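Local coordinates for protein telomerase reverse transcriptase (Takifugu rubripes, PDB 4LMO) that serves as the RNA-binding domain of the telomerase catalytic subunit, the reverse transcriptase that lengthens chromosome ends by copying the template in its bound RNA, at residues L43-F48 with K63-R68; F76-R81 with V133-L138. All coordinates share one frame; numbering follows the deposited sequence.

Contact 1 (L43-F48 with K63-R68)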
ATOM      1  N   LEU A  43      -8.692 -11.501  -0.335  1.00 34.00           N
ATOM      2  CA  LEU A  43      -8.421 -10.134   0.110  1.00 32.86           C
ATOM      3  C   LEU A  43      -9.352  -9.692   1.236  1.00 31.74           C
ATOM      4  O   LEU A  43      -8.908  -9.065   2.198  1.00 30.83           O
ATOM      5  CB  LEU A  43      -8.468  -9.138  -1.058  1.00 32.75           C
ATOM      6  CG  LEU A  43      -8.055  -7.696  -0.730  1.00 32.30           C
ATOM      7  CD1 LEU A  43      -6.651  -7.628  -0.141  1.00 31.93           C
ATOM      8  CD2 LEU A  43      -8.164  -6.804  -1.955  1.00 32.87           C
ATOM      9  N   ILE A  44     -10.633 -10.028   1.115  1.00 31.78           N
ATOM     10  CA  ILE A  44     -11.615  -9.760   2.171  1.00 31.39           C
ATOM     11  C   ILE A  44     -11.172 -10.377   3.505  1.00 30.90           C
ATOM     12  O   ILE A  44     -11.323  -9.765   4.564  1.00 30.73           O
ATOM     13  CB  ILE A  44     -13.028 -10.233   1.760  1.00 32.08           C
ATOM     14  CG1 ILE A  44     -13.549  -9.355   0.615  1.00 32.25           C
ATOM     15  CG2 ILE A  44     -13.988 -10.211   2.947  1.00 31.78           C
ATOM     16  CD1 ILE A  44     -14.825  -9.848  -0.028  1.00 32.76           C
ATOM     17  N   ARG A  45     -10.601 -11.578   3.431  1.00 30.92           N
ATOM     18  CA  ARG A  45     -10.033 -12.266   4.589  1.00 31.11           C
ATOM     19  C   ARG A  45      -8.874 -11.494   5.220  1.00 30.26           C
ATOM     20  O   ARG A  45      -8.821 -11.332   6.440  1.00 30.38           O
ATOM     21  CB  ARG A  45      -9.563 -13.668   4.186  1.00 32.28           C
ATOM     22  CG  ARG A  45     -10.691 -14.652   3.956  1.00 33.59           C
ATOM     23  CD  ARG A  45     -11.103 -15.265   5.279  1.00 34.63           C
ATOM     24  NE  ARG A  45     -12.508 -15.629   5.305  1.00 35.12           N
ATOM     25  CZ  ARG A  45     -13.153 -16.052   6.384  1.00 35.57           C
ATOM     26  NH1 ARG A  45     -12.524 -16.169   7.547  1.00 35.58           N
ATOM     27  NH2 ARG A  45     -14.437 -16.355   6.296  1.00 36.56           N
ATOM     28  N   ILE A  46      -7.956 -11.025   4.375  1.00 29.23           N
ATOM     29  CA  ILE A  46      -6.795 -10.249   4.808  1.00 28.38           C
ATOM     30  C   ILE A  46      -7.209  -8.920   5.441  1.00 27.66           C
ATOM     31  O   ILE A  46      -6.631  -8.498   6.442  1.00 27.95           O
ATOM     32  CB  ILE A  46      -5.817  -9.998   3.633  1.00 28.27           C
ATOM     33  CG1 ILE A  46      -5.315 -11.330   3.060  1.00 28.71           C
ATOM     34  CG2 ILE A  46      -4.644  -9.124   4.069  1.00 27.37           C
ATOM     35  CD1 ILE A  46      -4.666 -11.227   1.694  1.00 28.85           C
ATOM     36  N   VAL A  47      -8.217  -8.275   4.861  1.00 27.29           N
ATOM     37  CA  VAL A  47      -8.648  -6.951   5.309  1.00 26.84           C
ATOM     38  C   VAL A  47      -9.536  -7.002   6.557  1.00 26.96           C
ATOM     39  O   VAL A  47      -9.362  -6.194   7.472  1.00 27.17           O
ATOM     40  CB  VAL A  47      -9.343  -6.160   4.173  1.00 26.76           C
ATOM     41  CG1 VAL A  47      -9.793  -4.783   4.651  1.00 26.16           C
ATOM     42  CG2 VAL A  47      -8.413  -6.021   2.975  1.00 26.74           C
ATOM     43  N   PHE A  48     -10.465  -7.957   6.608  1.00 27.23           N
ATOM     44  CA  PHE A  48     -11.514  -7.939   7.636  1.00 27.70           C
ATOM     45  C   PHE A  48     -11.505  -9.075   8.654  1.00 28.75           C
ATOM     46  O   PHE A  48     -12.097  -8.936   9.726  1.00 29.19           O
ATOM     47  CB  PHE A  48     -12.901  -7.865   6.989  1.00 27.00           C
ATOM     48  CG  PHE A  48     -13.096  -6.675   6.099  1.00 26.33           C
ATOM     49  CD1 PHE A  48     -13.181  -5.390   6.635  1.00 25.75           C
ATOM     50  CD2 PHE A  48     -13.208  -6.835   4.724  1.00 26.20           C
ATOM     51  CE1 PHE A  48     -13.360  -4.288   5.812  1.00 25.24           C
ATOM     52  CE2 PHE A  48     -13.391  -5.735   3.897  1.00 26.09           C
ATOM     53  CZ  PHE A  48     -13.468  -4.462   4.442  1.00 25.66           C
ATOM     54  N   LYS A  63     -15.866 -19.894   8.363  1.00 51.52           N
ATOM     55  CA  LYS A  63     -15.154 -20.324   7.160  1.00 52.26           C
ATOM     56  C   LYS A  63     -15.820 -19.750   5.905  1.00 52.52           C
ATOM     57  O   LYS A  63     -15.146 -19.203   5.030  1.00 52.46           O
ATOM     58  CB  LYS A  63     -15.076 -21.859   7.105  1.00 53.20           C
ATOM     59  CG  LYS A  63     -14.625 -22.459   5.776  1.00 54.53           C
ATOM     60  CD  LYS A  63     -13.176 -22.134   5.443  1.00 54.48           C
ATOM     61  CE  LYS A  63     -12.823 -22.601   4.039  1.00 55.51           C
ATOM     62  NZ  LYS A  63     -11.502 -22.079   3.592  1.00 55.19           N
ATOM     63  N   LYS A  64     -17.143 -19.884   5.829  1.00 52.81           N
ATOM     64  CA  LYS A  64     -17.922 -19.264   4.762  1.00 51.79           C
ATOM     65  C   LYS A  64     -18.122 -17.789   5.091  1.00 49.57           C
ATOM     66  O   LYS A  64     -18.373 -17.433   6.247  1.00 49.25           O
ATOM     67  CB  LYS A  64     -19.274 -19.969   4.604  1.00 53.63           C
ATOM     68  CG  LYS A  64     -20.103 -19.489   3.419  1.00 54.94           C
ATOM     69  CD  LYS A  64     -21.298 -20.393   3.163  1.00 56.25           C
ATOM     70  CE  LYS A  64     -22.052 -19.958   1.916  1.00 56.94           C
ATOM     71  NZ  LYS A  64     -23.028 -20.988   1.464  1.00 57.91           N
ATOM     72  N   LEU A  65     -17.994 -16.936   4.076  1.00 47.30           N
ATOM     73  CA  LEU A  65     -18.218 -15.503   4.236  1.00 45.40           C
ATOM     74  C   LEU A  65     -19.688 -15.199   4.530  1.00 44.47           C
ATOM     75  O   LEU A  65     -20.569 -15.691   3.822  1.00 45.01           O
ATOM     76  CB  LEU A  65     -17.784 -14.742   2.979  1.00 44.79           C
ATOM     77  CG  LEU A  65     -16.294 -14.535   2.695  1.00 44.41           C
ATOM     78  CD1 LEU A  65     -16.099 -13.989   1.290  1.00 43.64           C
ATOM     79  CD2 LEU A  65     -15.652 -13.612   3.722  1.00 43.43           C
ATOM     80  N   PRO A  66     -19.956 -14.390   5.577  1.00 42.97           N
ATOM     81  CA  PRO A  66     -21.308 -13.874   5.819  1.00 42.84           C
ATOM     82  C   PRO A  66     -21.833 -13.121   4.594  1.00 42.82           C
ATOM     83  O   PRO A  66     -21.040 -12.655   3.772  1.00 42.34           O
ATOM     84  CB  PRO A  66     -21.109 -12.903   6.985  1.00 41.67           C
ATOM     85  CG  PRO A  66     -19.905 -13.413   7.696  1.00 41.42           C
ATOM     86  CD  PRO A  66     -19.008 -13.957   6.621  1.00 41.89           C
ATOM     87  N   ARG A  67     -23.155 -13.006   4.479  1.00 43.35           N
ATOM     88  CA  ARG A  67     -23.777 -12.401   3.299  1.00 43.55           C
ATOM     89  C   ARG A  67     -23.261 -10.988   3.022  1.00 41.40           C
ATOM     90  O   ARG A  67     -23.014 -10.632   1.867  1.00 40.82           O
ATOM     91  CB  ARG A  67     -25.306 -12.408   3.416  1.00 46.01           C
ATOM     92  CG  ARG A  67     -26.016 -12.312   2.074  1.00 48.68           C
ATOM     93  CD  ARG A  67     -27.514 -12.102   2.229  1.00 51.63           C
ATOM     94  NE  ARG A  67     -28.117 -11.638   0.978  1.00 54.37           N
ATOM     95  CZ  ARG A  67     -28.343 -10.361   0.673  1.00 55.89           C
ATOM     96  NH1 ARG A  67     -28.027  -9.392   1.527  1.00 57.26           N
ATOM     97  NH2 ARG A  67     -28.890 -10.049  -0.494  1.00 56.59           N
ATOM     98  N   ARG A  68     -23.088 -10.203   4.086  1.00 39.56           N
ATOM     99  CA  ARG A  68     -22.574  -8.833   4.003  1.00 37.95           C
ATOM    100  C   ARG A  68     -21.217  -8.780   3.301  1.00 37.22           C
ATOM    101  O   ARG A  68     -21.007  -7.966   2.397  1.00 36.88           O
ATOM    102  CB  ARG A  68     -22.464  -8.221   5.405  1.00 37.04           C
ATOM    103  CG  ARG A  68     -22.422  -6.698   5.426  1.00 36.69           C
ATOM    104  CD  ARG A  68     -21.965  -6.154   6.772  1.00 35.74           C
ATOM    105  NE  ARG A  68     -22.949  -6.339   7.840  1.00 35.93           N
ATOM    106  CZ  ARG A  68     -23.834  -5.421   8.227  1.00 36.34           C
ATOM    107  NH1 ARG A  68     -23.880  -4.228   7.637  1.00 35.92           N
ATOM    108  NH2 ARG A  68     -24.681  -5.697   9.211  1.00 36.30           N
TER
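Arg45 NH2 is hydrogen-bonded to the carbonyl of Pro62 and has Lys63 O close by at 3.2 Å, though at too poor an angle for a second bond, while NH1 forms a salt bridge with Glu50. The example illustrates how one arginine on a helix can hold an irregular connection, here the strand-free, helix-free loop that follows helix 40-48 in the telomerase RNA-binding domain and leads to helix 67-70. Residues 65-70 probably interact with template RNA, by analogy with relatives. The arginine chain bends at its second torsion (chi2 -85°), which turns the guanidinium toward the loop backbone. Lys64 O approaches it at the edge, near its plane, 4.1 Å from NH2. Phe49 adds a cation-pi contact, and Tyr54 packs on the same side chain. With an alanine here, Glu50 would probably be left without its charged mate and the Pro62 carbonyl without this donor, freeing the loop backbone to shift. Leu65 points toward the helix and runs counter to the Arg45 side chain. Its CD2 methyl rests 4.0 Å from Arg45 NH2 and, on the apolar side, 3.9 Å from Ile44 CG2.

Contact 2 (F76-R81 with V133-L138)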
ATOM      1  N   PHE A  76     -13.824  -6.377  -4.556  1.00 36.40           N
ATOM      2  CA  PHE A  76     -12.450  -6.649  -4.159  1.00 35.89           C
ATOM      3  C   PHE A  76     -11.718  -7.478  -5.213  1.00 37.00           C
ATOM      4  O   PHE A  76     -10.496  -7.371  -5.351  1.00 37.53           O
ATOM      5  CB  PHE A  76     -12.401  -7.292  -2.771  1.00 34.80           C
ATOM      6  CG  PHE A  76     -12.608  -6.311  -1.645  1.00 33.65           C
ATOM      7  CD1 PHE A  76     -11.520  -5.702  -1.025  1.00 32.46           C
ATOM      8  CD2 PHE A  76     -13.891  -5.983  -1.210  1.00 33.47           C
ATOM      9  CE1 PHE A  76     -11.705  -4.794   0.006  1.00 31.67           C
ATOM     10  CE2 PHE A  76     -14.081  -5.074  -0.176  1.00 32.93           C
ATOM     11  CZ  PHE A  76     -12.987  -4.481   0.433  1.00 31.94           C
ATOM     12  N   SER A  77     -12.470  -8.286  -5.962  1.00 37.49           N
ATOM     13  CA  SER A  77     -11.944  -8.968  -7.141  1.00 38.40           C
ATOM     14  C   SER A  77     -11.537  -7.933  -8.183  1.00 38.55           C
ATOM     15  O   SER A  77     -10.489  -8.062  -8.818  1.00 38.69           O
ATOM     16  CB  SER A  77     -12.988  -9.914  -7.737  1.00 39.02           C
ATOM     17  OG  SER A  77     -13.383 -10.898  -6.799  1.00 39.62           O
ATOM     18  N   GLN A  78     -12.375  -6.909  -8.337  1.00 38.57           N
ATOM     19  CA  GLN A  78     -12.113  -5.785  -9.230  1.00 39.05           C
ATOM     20  C   GLN A  78     -10.836  -5.048  -8.823  1.00 37.83           C
ATOM     21  O   GLN A  78      -9.996  -4.739  -9.672  1.00 37.81           O
ATOM     22  CB  GLN A  78     -13.307  -4.825  -9.229  1.00 40.02           C
ATOM     23  CG  GLN A  78     -13.262  -3.745 -10.300  1.00 41.84           C
ATOM     24  CD  GLN A  78     -14.320  -2.672 -10.104  1.00 43.40           C
ATOM     25  OE1 GLN A  78     -14.160  -1.539 -10.563  1.00 44.50           O
ATOM     26  NE2 GLN A  78     -15.408  -3.020  -9.420  1.00 43.78           N
ATOM     27  N   LEU A  79     -10.703  -4.784  -7.523  1.00 36.12           N
ATOM     28  CA  LEU A  79      -9.522  -4.131  -6.955  1.00 34.97           C
ATOM     29  C   LEU A  79      -8.239  -4.881  -7.311  1.00 35.12           C
ATOM     30  O   LEU A  79      -7.258  -4.275  -7.742  1.00 34.48           O
ATOM     31  CB  LEU A  79      -9.665  -4.003  -5.429  1.00 33.40           C
ATOM     32  CG  LEU A  79      -8.635  -3.209  -4.614  1.00 32.27           C
ATOM     33  CD1 LEU A  79      -9.230  -2.772  -3.280  1.00 31.39           C
ATOM     34  CD2 LEU A  79      -7.351  -3.999  -4.386  1.00 31.73           C
ATOM     35  N   LEU A  80      -8.257  -6.197  -7.123  1.00 36.18           N
ATOM     36  CA  LEU A  80      -7.106  -7.038  -7.435  1.00 37.65           C
ATOM     37  C   LEU A  80      -6.797  -7.072  -8.929  1.00 39.21           C
ATOM     38  O   LEU A  80      -5.634  -7.148  -9.323  1.00 39.82           O
ATOM     39  CB  LEU A  80      -7.311  -8.456  -6.900  1.00 38.20           C
ATOM     40  CG  LEU A  80      -7.158  -8.646  -5.390  1.00 38.05           C
ATOM     41  CD1 LEU A  80      -7.657 -10.017  -4.981  1.00 38.54           C
ATOM     42  CD2 LEU A  80      -5.711  -8.462  -4.950  1.00 38.39           C
ATOM     43  N   ARG A  81      -7.843  -7.003  -9.748  1.00 40.47           N
ATOM     44  CA  ARG A  81      -7.706  -6.999 -11.202  1.00 42.37           C
ATOM     45  C   ARG A  81      -7.062  -5.696 -11.673  1.00 42.08           C
ATOM     46  O   ARG A  81      -6.209  -5.700 -12.568  1.00 42.39           O
ATOM     47  CB  ARG A  81      -9.080  -7.173 -11.844  1.00 44.16           C
ATOM     48  CG  ARG A  81      -9.107  -8.023 -13.103  1.00 47.02           C
ATOM     49  CD  ARG A  81     -10.400  -8.827 -13.152  1.00 49.14           C
ATOM     50  NE  ARG A  81     -11.561  -7.996 -12.829  1.00 50.08           N
ATOM     51  CZ  ARG A  81     -12.600  -8.390 -12.095  1.00 50.22           C
ATOM     52  NH1 ARG A  81     -12.646  -9.616 -11.586  1.00 50.66           N
ATOM     53  NH2 ARG A  81     -13.596  -7.547 -11.861  1.00 49.54           N
ATOM     54  N   VAL A 133      -6.197   1.731  -8.765  1.00 33.20           N
ATOM     55  CA  VAL A 133      -6.457   0.421  -8.160  1.00 32.97           C
ATOM     56  C   VAL A 133      -7.793   0.342  -7.404  1.00 33.31           C
ATOM     57  O   VAL A 133      -8.544  -0.618  -7.582  1.00 34.11           O
ATOM     58  CB  VAL A 133      -5.272  -0.040  -7.272  1.00 32.01           C
ATOM     59  CG1 VAL A 133      -5.571  -1.369  -6.591  1.00 31.92           C
ATOM     60  CG2 VAL A 133      -3.998  -0.154  -8.101  1.00 32.07           C
ATOM     61  N   ILE A 134      -8.090   1.342  -6.577  1.00 33.08           N
ATOM     62  CA  ILE A 134      -9.277   1.290  -5.717  1.00 33.47           C
ATOM     63  C   ILE A 134     -10.548   1.651  -6.489  1.00 34.51           C
ATOM     64  O   ILE A 134     -10.685   2.789  -6.948  1.00 34.66           O
ATOM     65  CB  ILE A 134      -9.141   2.193  -4.465  1.00 32.63           C
ATOM     66  CG1 ILE A 134      -7.784   1.997  -3.762  1.00 32.12           C
ATOM     67  CG2 ILE A 134     -10.309   1.977  -3.508  1.00 32.96           C
ATOM     68  CD1 ILE A 134      -7.429   0.569  -3.393  1.00 31.96           C
ATOM     69  N   PRO A 135     -11.480   0.684  -6.636  1.00 35.40           N
ATOM     70  CA  PRO A 135     -12.747   0.967  -7.318  1.00 36.54           C
ATOM     71  C   PRO A 135     -13.493   2.109  -6.631  1.00 37.22           C
ATOM     72  O   PRO A 135     -13.563   2.147  -5.401  1.00 36.33           O
ATOM     73  CB  PRO A 135     -13.525  -0.346  -7.184  1.00 36.62           C
ATOM     74  CG  PRO A 135     -12.477  -1.390  -6.989  1.00 36.24           C
ATOM     75  CD  PRO A 135     -11.411  -0.716  -6.177  1.00 35.13           C
ATOM     76  N   GLN A 136     -14.027   3.028  -7.434  1.00 38.70           N
ATOM     77  CA  GLN A 136     -14.650   4.258  -6.936  1.00 39.62           C
ATOM     78  C   GLN A 136     -15.797   4.025  -5.946  1.00 39.80           C
ATOM     79  O   GLN A 136     -15.947   4.783  -4.984  1.00 39.37           O
ATOM     80  CB  GLN A 136     -15.094   5.150  -8.109  1.00 40.99           C
ATOM     81  CG  GLN A 136     -15.968   6.356  -7.754  1.00 42.49           C
ATOM     82  CD  GLN A 136     -15.306   7.349  -6.807  1.00 42.91           C
ATOM     83  OE1 GLN A 136     -14.083   7.514  -6.800  1.00 43.16           O
ATOM     84  NE2 GLN A 136     -16.121   8.028  -6.004  1.00 43.11           N
ATOM     85  N   GLU A 137     -16.588   2.977  -6.170  1.00 39.92           N
ATOM     86  CA  GLU A 137     -17.724   2.685  -5.294  1.00 40.51           C
ATOM     87  C   GLU A 137     -17.323   2.326  -3.860  1.00 39.37           C
ATOM     88  O   GLU A 137     -18.137   2.441  -2.941  1.00 39.45           O
ATOM     89  CB  GLU A 137     -18.666   1.630  -5.897  1.00 42.74           C
ATOM     90  CG  GLU A 137     -17.990   0.471  -6.610  1.00 45.07           C
ATOM     91  CD  GLU A 137     -17.892   0.663  -8.116  1.00 46.79           C
ATOM     92  OE1 GLU A 137     -18.690   0.034  -8.847  1.00 49.02           O
ATOM     93  OE2 GLU A 137     -17.023   1.438  -8.572  1.00 46.52           O
ATOM     94  N   LEU A 138     -16.069   1.908  -3.673  1.00 37.79           N
ATOM     95  CA  LEU A 138     -15.538   1.607  -2.343  1.00 36.29           C
ATOM     96  C   LEU A 138     -15.321   2.855  -1.491  1.00 35.98           C
ATOM     97  O   LEU A 138     -15.415   2.793  -0.261  1.00 35.58           O
ATOM     98  CB  LEU A 138     -14.240   0.797  -2.429  1.00 35.26           C
ATOM     99  CG  LEU A 138     -14.330  -0.717  -2.639  1.00 34.87           C
ATOM    100  CD1 LEU A 138     -12.937  -1.314  -2.747  1.00 34.38           C
ATOM    101  CD2 LEU A 138     -15.106  -1.402  -1.522  1.00 34.58           C
TER
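Leu79 and Ile134 bring the two backbones to 5.6 Å between their CA atoms, where a turn of helix 73-85 passes the point at which helix 119-133 gives out. Ile134 is the first residue to leave helical geometry, its psi opening to 115°, and Pro135 continues the extended path before a short, weakly bonded turn in which Leu138 N reaches Pro135 O. The change of direction sets side chains of Val133, Ile134, Pro135 and Leu138 against the helix. Leu79 is the residue they share. With CG anti to the backbone N (chi1 -173°), its branch carries CD2 to 3.9 Å from Val133 CG1, and CD1 touches both Ile134 CD1 (3.8 Å) and Leu138 CD1 (4.0 Å). Ile134 runs alongside it in the same direction, whereas Leu138 crosses it almost perpendicularly. Pro135 wedges its ring against the helix: CD meets Leu79 CB at 3.8 Å, while the extended Gln78 runs past Pro135 CB and CG the other way, its OE1 3.6 Å from Pro135 CB. At the far end Phe76 receives Leu138, whose CD1 sits over one ring face and whose CD2 comes 4.0 Å from Phe76 CE2. Beyond, Val133, Ile134 and Leu138 also pack on Phe212, Leu208 and Phe204 of helix 191-220. Such apolar packing of a helix against a proline-containing interhelical linker forms part of the buried core of the mainly helical telomerase RNA-binding domain.

How the contacts relate
After helix 6-15 and a small two-stranded antiparallel sheet (29-30, 35-36), the chain forms helix 40-48, and contact 1 closes the 14-residue loop that follows it. Helix 67-70 then runs almost directly into helix 73-85, the first partner of contact 2. A much longer excursion of 51 residues, rich in helix and holding the disulfide Cys96-Cys117, separates segment 76-81 from segment 133-138, where contact 2 closes. The two loops thus stand in series, neither nested nor crossed. They touch nonetheless: Ile44 uses CG1 against Phe76, 3.8 Å from its CD2, and Leu43 CD2 comes within 3.7 Å of Phe76 CD1, joining helix 40-48 to helix 73-85 and, through contact 2, to the linker after helix 119-133.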